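Local coordinates for Lmo2125 protein (Listeria monocytogenes serovar 1/2a, PDB 5TU0) that binds maltose and probably serves as the membrane-tethered receptor of a transport system that takes the sugar up into the cell, at residues E83-N88 with V287-L292; A109-E114 with K274-S279; G155-W160 with D222-Q227. The protein carries 2 engineered substitutions. All blocks are in the same frame, centred on the assembly; numbering follows the deposited sequence.

In the fold
Contacts 1 and 2 adjoin in one lobe of this solute-binding protein, while contact 3 lies on the opposite side of the chain's centre; the bound maltose sits between. Centres of contacts 1 and 2 are 11 Å apart, and Val278 of contact 2 packs on Val84, Ala288 and Leu292 of contact 1, so helix 285-295 packs on the strand 272-278 that precedes it. Contact 3 lies 30 Å from contact 2 and 41 Å from contact 1, centre to centre. Contact 2 reaches the sugar through Glu114, with the side chain of Lys274 about 6 Å from a glucose unit; that of Lys159 in contact 3 is equally far from one. Along the chain, 3 is nested within 2 and 2 within 1.

Contact 1 (E83-N88 with V287-L292); sequences EVKLGN and VAQKWL
Gln289 leaves its helix with CG anti to the backbone N (chi1 176°) and then bends at chi2 (67°), a course that carries its carboxamide against the backbone of Val84 and Lys85. There the amide uses both ends on a single residue. Lys85 N donates to Gln289 OE1 at 2.9 Å in a nearly straight bond (172° at the hydrogen), and Gln289 NE2 returns a bond of 2.8 Å to Lys85 O, reaching that oxygen from above its carbonyl plane. Two bonds made by one flat group limit its rotation about the last torsion, and glutamine suits the place because it carries a donor and an acceptor side by side on an arm long enough to cross from the helix. Lys85 lends its backbone to the pair while its ammonium end is turned from the helix. One residue earlier, Val84 turns inward: both its methyls, CG1 and CG2, lie 3.9 Å from Leu292 CD2, the two side chains crossing at about a right angle. These branched apolar groups pack beside the amide and continue onto Val278 of strand 272-278. At the far end, Asn88 ND2 bonds to Thr296 OG1 and Asp293 O. An irregular segment is thus fastened to a helix by a side-chain amide that pairs with its backbone much as a neighbouring beta strand would, within the alpha/beta lobe of a solute-binding protein.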
loop_
_atom_site.group_PDB
_atom_site.type_symbol
_atom_site.label_atom_id
_atom_site.label_comp_id
_atom_site.label_asym_id
_atom_site.label_seq_id
_atom_site.Cartn_x
_atom_site.Cartn_y
_atom_site.Cartn_z
ATOM N N GLU A 83 13.195 -12.244 -15.088
ATOM C CA GLU A 83 12.024 -13.077 -14.797
ATOM C C GLU A 83 12.488 -14.109 -13.781
ATOM O O GLU A 83 13.597 -14.636 -13.907
ATOM C CB GLU A 83 11.501 -13.805 -16.034
ATOM C CG GLU A 83 10.949 -12.892 -17.092
ATOM C CD GLU A 83 10.448 -13.659 -18.302
ATOM O OE1 GLU A 83 9.764 -14.693 -18.128
ATOM O OE2 GLU A 83 10.743 -13.213 -19.424
ATOM N N VAL A 84 11.663 -14.367 -12.768
ATOM C CA VAL A 84 12.012 -15.299 -11.685
ATOM C C VAL A 84 10.879 -16.263 -11.426
ATOM O O VAL A 84 9.733 -16.044 -11.880
ATOM C CB VAL A 84 12.339 -14.554 -10.371
ATOM C CG1 VAL A 84 13.621 -13.745 -10.530
ATOM C CG2 VAL A 84 11.176 -13.645 -9.944
ATOM N N LYS A 85 11.195 -17.323 -10.696
ATOM C CA LYS A 85 10.201 -18.331 -10.334
ATOM C C LYS A 85 9.829 -18.140 -8.879
ATOM O O LYS A 85 10.622 -17.605 -8.089
ATOM C CB LYS A 85 10.738 -19.741 -10.543
ATOM C CG LYS A 85 11.215 -20.040 -11.956
ATOM C CD LYS A 85 11.679 -21.484 -12.065
ATOM C CE LYS A 85 12.269 -21.797 -13.436
ATOM N NZ LYS A 85 11.285 -21.567 -14.530
ATOM N N LEU A 86 8.619 -18.581 -8.529
ATOM C CA LEU A 86 8.139 -18.529 -7.152
ATOM C C LEU A 86 8.287 -19.907 -6.513
ATOM O O LEU A 86 7.381 -20.740 -6.582
ATOM C CB LEU A 86 6.689 -18.072 -7.100
ATOM C CG LEU A 86 6.408 -16.709 -7.716
ATOM C CD1 LEU A 86 4.926 -16.397 -7.589
ATOM C CD2 LEU A 86 7.252 -15.631 -7.061
ATOM N N GLY A 87 9.441 -20.139 -5.885
ATOM C CA GLY A 87 9.712 -21.413 -5.227
ATOM C C GLY A 87 8.712 -21.724 -4.131
ATOM O O GLY A 87 8.397 -22.893 -3.873
ATOM N N ASN A 88 8.198 -20.671 -3.505
ATOM C CA ASN A 88 7.213 -20.798 -2.430
ATOM C C ASN A 88 5.803 -20.504 -2.899
ATOM O O ASN A 88 4.984 -20.033 -2.121
ATOM C CB ASN A 88 7.597 -19.869 -1.298
ATOM C CG ASN A 88 8.946 -20.217 -0.745
ATOM O OD1 ASN A 88 9.150 -21.351 -0.324
ATOM N ND2 ASN A 88 9.882 -19.281 -0.775
ATOM N N VAL A 287 22.114 -18.209 -8.357
ATOM C CA VAL A 287 22.220 -17.995 -6.911
ATOM C C VAL A 287 21.166 -16.985 -6.436
ATOM O O VAL A 287 20.603 -17.151 -5.350
ATOM C CB VAL A 287 23.632 -17.571 -6.467
ATOM C CG1 VAL A 287 23.664 -17.307 -4.970
ATOM C CG2 VAL A 287 24.636 -18.664 -6.807
ATOM N N ALA A 288 20.902 -15.951 -7.248
ATOM C CA ALA A 288 19.871 -14.957 -6.924
ATOM C C ALA A 288 18.477 -15.613 -6.792
ATOM O O ALA A 288 17.688 -15.262 -5.885
ATOM C CB ALA A 288 19.821 -13.876 -7.998
ATOM N N GLN A 289 18.175 -16.551 -7.694
ATOM C CA GLN A 289 16.894 -17.287 -7.657
ATOM C C GLN A 289 16.803 -18.071 -6.343
ATOM O O GLN A 289 15.753 -18.082 -5.676
ATOM C CB GLN A 289 16.760 -18.244 -8.844
ATOM C CG GLN A 289 15.503 -19.109 -8.801
ATOM C CD GLN A 289 14.231 -18.301 -8.977
ATOM O OE1 GLN A 289 14.011 -17.702 -10.033
ATOM N NE2 GLN A 289 13.364 -18.295 -7.955
ATOM N N LYS A 290 17.912 -18.714 -5.973
ATOM C CA LYS A 290 17.969 -19.456 -4.726
ATOM C C LYS A 290 17.737 -18.497 -3.544
ATOM O O LYS A 290 17.030 -18.844 -2.624
ATOM C CB LYS A 290 19.274 -20.232 -4.602
ATOM C CG LYS A 290 19.389 -21.382 -5.613
ATOM C CD LYS A 290 20.739 -22.059 -5.497
ATOM C CE LYS A 290 20.877 -23.282 -6.400
ATOM N NZ LYS A 290 20.849 -22.932 -7.849
ATOM N N TRP A 291 18.278 -17.289 -3.612
ATOM C CA TRP A 291 18.065 -16.281 -2.549
ATOM C C TRP A 291 16.594 -15.912 -2.403
ATOM O O TRP A 291 16.087 -15.841 -1.297
ATOM C CB TRP A 291 18.903 -15.014 -2.780
ATOM C CG TRP A 291 18.634 -13.961 -1.745
ATOM C CD1 TRP A 291 17.775 -12.905 -1.853
ATOM C CD2 TRP A 291 19.177 -13.903 -0.428
ATOM N NE1 TRP A 291 17.763 -12.178 -0.690
ATOM C CE2 TRP A 291 18.619 -12.776 0.205
ATOM C CE3 TRP A 291 20.083 -14.697 0.283
ATOM C CZ2 TRP A 291 18.953 -12.411 1.512
ATOM C CZ3 TRP A 291 20.418 -14.332 1.587
ATOM C CH2 TRP A 291 19.846 -13.197 2.186
ATOM N N LEU A 292 15.914 -15.660 -3.520
ATOM C CA LEU A 292 14.490 -15.344 -3.459
ATOM C C LEU A 292 13.677 -16.462 -2.781
ATOM O O LEU A 292 12.794 -16.185 -1.956
ATOM C CB LEU A 292 13.920 -15.024 -4.851
ATOM C CG LEU A 292 13.926 -13.552 -5.283
ATOM C CD1 LEU A 292 15.321 -12.946 -5.235
ATOM C CD2 LEU A 292 13.316 -13.380 -6.671
#

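Contact 2 (A109-E114 with K274-S279); sequences APAIIE and KGWVVS
Lys274 O is gripped by two successive amides of the opposite strand, Ala111 N at 2.9 Å and Ile112 N at 3.0 Å. Because Ala111 and Ile112 both face Lys274, the pairing is a classic beta bulge, and the register shifts by one there; Ala111 takes a helix-like psi of -38° to make it. Lys274 N in turn donates to Ile112 O at 2.9 Å. Beyond the bulge, Ala109 and Trp276 form a hydrogen-bonded antiparallel pair: Ala109 N meets Trp276 O at 2.9 Å, and Trp276 N meets Ala109 O at the same distance. Between this pair and the bulge, Pro110, with no N-H to offer, faces Gly275 in a non-hydrogen-bonded pair; their CA atoms are 4.1 Å apart, and glycine suits the place because a CB there would press on Ala109 O. The bulge also turns the small Ala111 toward the partner strand, its CB 3.6 Å from CD1 of the Trp276 indole and oblique to the ring. A single methyl fits beside so broad a group, which also meets Trp291 edge-to-face. Lys274 sends its ammonium to Tyr19 OH; Glu114 OE2 lies 5.2 Å from Lys274 NZ without pairing. Lys274 O accepts two N-H groups, so both amides at the bulge keep a partner on the opposite strand, and the lysine's positive charge would probably favour the ionised form of Glu114, which touches the sugar.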
loop_
_atom_site.group_PDB
_atom_site.type_symbol
_atom_site.label_atom_id
_atom_site.label_comp_id
_atom_site.label_asym_id
_atom_site.label_seq_id
_atom_site.Cartn_x
_atom_site.Cartn_y
_atom_site.Cartn_z
ATOM N N ALA A 109 9.434 -11.861 -6.051
ATOM C CA ALA A 109 8.888 -12.806 -5.092
ATOM C C ALA A 109 8.290 -11.997 -3.945
ATOM O O ALA A 109 9.014 -11.272 -3.265
ATOM C CB ALA A 109 9.989 -13.728 -4.586
ATOM N N PRO A 110 6.967 -12.114 -3.710
ATOM C CA PRO A 110 6.338 -11.340 -2.630
ATOM C C PRO A 110 6.935 -11.613 -1.264
ATOM O O PRO A 110 7.178 -12.785 -0.925
ATOM C CB PRO A 110 4.881 -11.804 -2.655
ATOM C CG PRO A 110 4.677 -12.366 -3.991
ATOM C CD PRO A 110 5.980 -12.869 -4.494
ATOM N N ALA A 111 7.129 -10.541 -0.488
ATOM C CA ALA A 111 7.759 -10.626 0.808
ATOM C C ALA A 111 7.005 -9.944 1.963
ATOM O O ALA A 111 7.007 -10.466 3.087
ATOM C CB ALA A 111 9.144 -10.031 0.698
ATOM N N ILE A 112 6.384 -8.790 1.689
ATOM C CA ILE A 112 5.705 -8.000 2.696
ATOM C C ILE A 112 4.389 -7.507 2.139
ATOM O O ILE A 112 4.325 -7.116 0.983
ATOM C CB ILE A 112 6.554 -6.769 3.083
ATOM C CG1 ILE A 112 7.854 -7.208 3.783
ATOM C CG2 ILE A 112 5.776 -5.805 3.984
ATOM C CD1 ILE A 112 8.811 -6.074 4.086
ATOM N N ILE A 113 3.343 -7.539 2.957
ATOM C CA ILE A 113 2.049 -7.003 2.545
ATOM C C ILE A 113 1.690 -5.867 3.470
ATOM O O ILE A 113 2.104 -5.841 4.609
ATOM C CB ILE A 113 0.896 -8.042 2.556
ATOM C CG1 ILE A 113 0.694 -8.662 3.958
ATOM C CG2 ILE A 113 1.164 -9.115 1.509
ATOM C CD1 ILE A 113 -0.687 -9.252 4.192
ATOM N N GLU A 114 0.942 -4.912 2.947
ATOM C CA GLU A 114 0.438 -3.825 3.758
ATOM C C GLU A 114 -0.754 -3.175 3.094
ATOM O O GLU A 114 -0.923 -3.270 1.891
ATOM C CB GLU A 114 1.516 -2.787 4.079
ATOM C CG GLU A 114 2.180 -2.125 2.897
ATOM C CD GLU A 114 3.015 -0.914 3.304
ATOM O OE1 GLU A 114 3.306 -0.736 4.525
ATOM O OE2 GLU A 114 3.363 -0.125 2.398
ATOM N N LYS A 274 5.878 -5.227 -0.623
ATOM C CA LYS A 274 7.176 -5.291 -1.257
ATOM C C LYS A 274 7.545 -6.727 -1.640
ATOM O O LYS A 274 7.122 -7.706 -0.995
ATOM C CB LYS A 274 8.248 -4.757 -0.298
ATOM C CG LYS A 274 8.061 -3.324 0.190
ATOM C CD LYS A 274 9.276 -2.906 1.021
ATOM C CE LYS A 274 9.142 -1.545 1.706
ATOM N NZ LYS A 274 8.319 -1.673 2.927
ATOM N N GLY A 275 8.346 -6.829 -2.687
ATOM C CA GLY A 275 8.854 -8.101 -3.162
ATOM C C GLY A 275 10.366 -8.019 -3.343
ATOM O O GLY A 275 10.956 -6.926 -3.395
ATOM N N TRP A 276 10.994 -9.183 -3.413
ATOM C CA TRP A 276 12.396 -9.278 -3.715
ATOM C C TRP A 276 12.505 -9.409 -5.240
ATOM O O TRP A 276 11.714 -10.124 -5.872
ATOM C CB TRP A 276 13.020 -10.495 -3.024
ATOM C CG TRP A 276 13.294 -10.287 -1.592
ATOM C CD1 TRP A 276 12.487 -10.584 -0.541
ATOM C CD2 TRP A 276 14.495 -9.737 -1.039
ATOM N NE1 TRP A 276 13.125 -10.267 0.649
ATOM C CE2 TRP A 276 14.348 -9.725 0.362
ATOM C CE3 TRP A 276 15.672 -9.248 -1.599
ATOM C CZ2 TRP A 276 15.352 -9.258 1.215
ATOM C CZ3 TRP A 276 16.673 -8.775 -0.754
ATOM C CH2 TRP A 276 16.498 -8.784 0.638
ATOM N N VAL A 277 13.467 -8.701 -5.827
ATOM C CA VAL A 277 13.666 -8.711 -7.267
ATOM C C VAL A 277 15.116 -8.989 -7.603
ATOM O O VAL A 277 15.991 -8.797 -6.754
ATOM C CB VAL A 277 13.210 -7.387 -7.905
ATOM C CG1 VAL A 277 11.744 -7.128 -7.559
ATOM C CG2 VAL A 277 14.066 -6.197 -7.462
ATOM N N VAL A 278 15.355 -9.455 -8.833
ATOM C CA VAL A 278 16.702 -9.801 -9.327
ATOM C C VAL A 278 17.068 -8.893 -10.484
ATOM O O VAL A 278 16.291 -8.729 -11.424
ATOM C CB VAL A 278 16.760 -11.258 -9.817
ATOM C CG1 VAL A 278 18.134 -11.594 -10.396
ATOM C CG2 VAL A 278 16.391 -12.206 -8.693
ATOM N N SER A 279 18.249 -8.292 -10.414
ATOM C CA SER A 279 18.749 -7.457 -11.495
ATOM C C SER A 279 18.860 -8.272 -12.789
ATOM O O SER A 279 19.402 -9.375 -12.780
ATOM C CB SER A 279 20.129 -6.916 -11.127
ATOM O OG SER A 279 20.746 -6.272 -12.221
#

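Contact 3 (G155-W160 with D222-Q227); sequences GFLAKW and DFIQDQ
The segment 155-160 passes segment 222-227 of helix 217-229 with its short strand closest at Leu157, where Leu157 CA stands 6.7 Å from Ile224 CA, and then bends through an inverse gamma turn centred on Lys159. The CB of Leu157 is directed toward the helix, which the residue meets with this atom and its CD1 methyl. With chi1 at -60°, CG lies anti to the carbonyl carbon, and Leu157 CD1 extends to Gln227 CB at 4.0 Å and obliquely to Phe223 CE2 at 4.3 Å; Leu157 CB stays by Ile224 CG1 at 4.2 Å. Ile224 answers by stretching its longer branch up the partner chain, where CD1 touches Lys159 N at 3.6 Å and Lys159 CB at 3.7 Å. Isoleucine thus brings a methyl to the turn, while the leucine methyl meets Phe223 and Gln227, one helical turn apart. Gln227 contributes its aliphatic part: CG lies 3.9 Å above one face of the Phe223 ring, toward its rim, a contact within the helix. Lys159 likewise uses its CB here, and its extended chain runs to a salt bridge between NZ and Asp162 OD2. Ile236 of strand 235-238, the parallel neighbour of strand 156-157, meets both Leu157 and Ile224 and extends the apolar layer. The contact is therefore van der Waals, with no hydrogen bond between the two segments, and the salt bridge to Asp162 probably offsets the charge of Lys159.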
loop_
_atom_site.group_PDB
_atom_site.type_symbol
_atom_site.label_atom_id
_atom_site.label_comp_id
_atom_site.label_asym_id
_atom_site.label_seq_id
_atom_site.Cartn_x
_atom_site.Cartn_y
_atom_site.Cartn_z
ATOM N N GLY A 155 -14.165 13.594 15.135
ATOM C CA GLY A 155 -14.327 12.246 15.697
ATOM C C GLY A 155 -13.631 11.207 14.837
ATOM O O GLY A 155 -12.849 10.381 15.337
ATOM N N PHE A 156 -13.913 11.272 13.545
ATOM C CA PHE A 156 -13.290 10.405 12.540
ATOM C C PHE A 156 -12.715 11.286 11.438
ATOM O O PHE A 156 -13.379 12.235 10.996
ATOM C CB PHE A 156 -14.314 9.435 11.941
ATOM C CG PHE A 156 -13.851 8.785 10.664
ATOM C CD1 PHE A 156 -12.870 7.821 10.687
ATOM C CD2 PHE A 156 -14.395 9.150 9.435
ATOM C CE1 PHE A 156 -12.424 7.227 9.506
ATOM C CE2 PHE A 156 -13.965 8.548 8.254
ATOM C CZ PHE A 156 -12.982 7.594 8.293
ATOM N N LEU A 157 -11.491 10.974 10.991
ATOM C CA LEU A 157 -10.874 11.710 9.887
ATOM C C LEU A 157 -10.247 10.747 8.911
ATOM O O LEU A 157 -9.703 9.725 9.323
ATOM C CB LEU A 157 -9.774 12.648 10.386
ATOM C CG LEU A 157 -10.152 13.738 11.392
ATOM C CD1 LEU A 157 -8.896 14.400 11.944
ATOM C CD2 LEU A 157 -11.089 14.758 10.764
ATOM N N ALA A 158 -10.321 11.082 7.630
ATOM C CA ALA A 158 -9.641 10.309 6.559
ATOM C C ALA A 158 -9.199 11.285 5.470
ATOM O O ALA A 158 -9.952 12.187 5.098
ATOM C CB ALA A 158 -10.552 9.242 5.992
ATOM N N LYS A 159 -7.981 11.101 4.957
ATOM C CA LYS A 159 -7.431 11.995 3.938
ATOM C C LYS A 159 -8.044 11.698 2.563
ATOM O O LYS A 159 -7.338 11.319 1.596
ATOM C CB LYS A 159 -5.907 11.851 3.905
ATOM C CG LYS A 159 -5.183 12.957 3.156
ATOM C CD LYS A 159 -3.742 12.574 2.842
ATOM C CE LYS A 159 -3.058 13.649 2.015
ATOM N NZ LYS A 159 -1.751 13.181 1.475
ATOM N N TRP A 160 -9.348 11.907 2.451
ATOM C CA TRP A 160 -10.029 11.564 1.222
ATOM C C TRP A 160 -9.744 12.431 -0.018
ATOM O O TRP A 160 -10.170 12.062 -1.111
ATOM C CB TRP A 160 -11.532 11.337 1.437
ATOM C CG TRP A 160 -11.868 10.034 2.155
ATOM C CD1 TRP A 160 -11.121 8.878 2.191
ATOM C CD2 TRP A 160 -13.108 9.716 2.792
ATOM N NE1 TRP A 160 -11.793 7.896 2.870
ATOM C CE2 TRP A 160 -13.018 8.381 3.247
ATOM C CE3 TRP A 160 -14.273 10.440 3.051
ATOM C CZ2 TRP A 160 -14.055 7.762 3.952
ATOM C CZ3 TRP A 160 -15.291 9.833 3.755
ATOM C CH2 TRP A 160 -15.179 8.504 4.195
ATOM N N ASP A 222 -0.893 16.605 7.560
ATOM C CA ASP A 222 -0.348 17.264 8.757
ATOM C C ASP A 222 -1.462 17.526 9.770
ATOM O O ASP A 222 -1.290 17.300 10.970
ATOM C CB ASP A 222 0.348 18.594 8.432
ATOM C CG ASP A 222 1.753 18.421 7.831
ATOM O OD1 ASP A 222 2.259 17.284 7.689
ATOM O OD2 ASP A 222 2.365 19.457 7.504
ATOM N N PHE A 223 -2.598 17.996 9.271
ATOM C CA PHE A 223 -3.749 18.284 10.109
ATOM C C PHE A 223 -4.237 17.017 10.795
ATOM O O PHE A 223 -4.433 16.982 11.999
ATOM C CB PHE A 223 -4.876 18.873 9.249
ATOM C CG PHE A 223 -6.140 19.141 10.005
ATOM C CD1 PHE A 223 -6.312 20.331 10.691
ATOM C CD2 PHE A 223 -7.173 18.206 10.015
ATOM C CE1 PHE A 223 -7.488 20.579 11.390
ATOM C CE2 PHE A 223 -8.351 18.449 10.718
ATOM C CZ PHE A 223 -8.502 19.635 11.407
ATOM N N ILE A 224 -4.444 15.975 10.007
ATOM C CA ILE A 224 -4.932 14.708 10.522
ATOM C C ILE A 224 -3.996 14.094 11.577
ATOM O O ILE A 224 -4.476 13.637 12.608
ATOM C CB ILE A 224 -5.205 13.721 9.369
ATOM C CG1 ILE A 224 -6.371 14.225 8.512
ATOM C CG2 ILE A 224 -5.542 12.327 9.891
ATOM C CD1 ILE A 224 -6.487 13.501 7.184
ATOM N N GLN A 225 -2.682 14.078 11.322
ATOM C CA GLN A 225 -1.723 13.496 12.271
ATOM C C GLN A 225 -1.662 14.305 13.557
ATOM O O GLN A 225 -1.540 13.750 14.653
ATOM C CB GLN A 225 -0.315 13.403 11.669
ATOM C CG GLN A 225 -0.240 12.602 10.379
ATOM C CD GLN A 225 -0.895 11.251 10.473
ATOM O OE1 GLN A 225 -1.677 10.863 9.594
ATOM N NE2 GLN A 225 -0.614 10.536 11.542
ATOM N N ASP A 226 -1.732 15.624 13.406
ATOM C CA ASP A 226 -1.701 16.531 14.532
ATOM C C ASP A 226 -2.916 16.265 15.444
ATOM O O ASP A 226 -2.764 16.201 16.668
ATOM C CB ASP A 226 -1.676 17.988 14.038
ATOM C CG ASP A 226 -1.511 18.994 15.165
ATOM O OD1 ASP A 226 -0.455 18.968 15.844
ATOM O OD2 ASP A 226 -2.416 19.843 15.337
ATOM N N GLN A 227 -4.107 16.098 14.854
ATOM C CA GLN A 227 -5.331 15.836 15.651
ATOM C C GLN A 227 -5.276 14.488 16.381
ATOM O O GLN A 227 -5.619 14.391 17.569
ATOM C CB GLN A 227 -6.592 15.902 14.782
ATOM C CG GLN A 227 -6.854 17.272 14.159
ATOM C CD GLN A 227 -7.202 18.342 15.182
ATOM O OE1 GLN A 227 -6.561 19.400 15.234
ATOM N NE2 GLN A 227 -8.208 18.079 15.996
#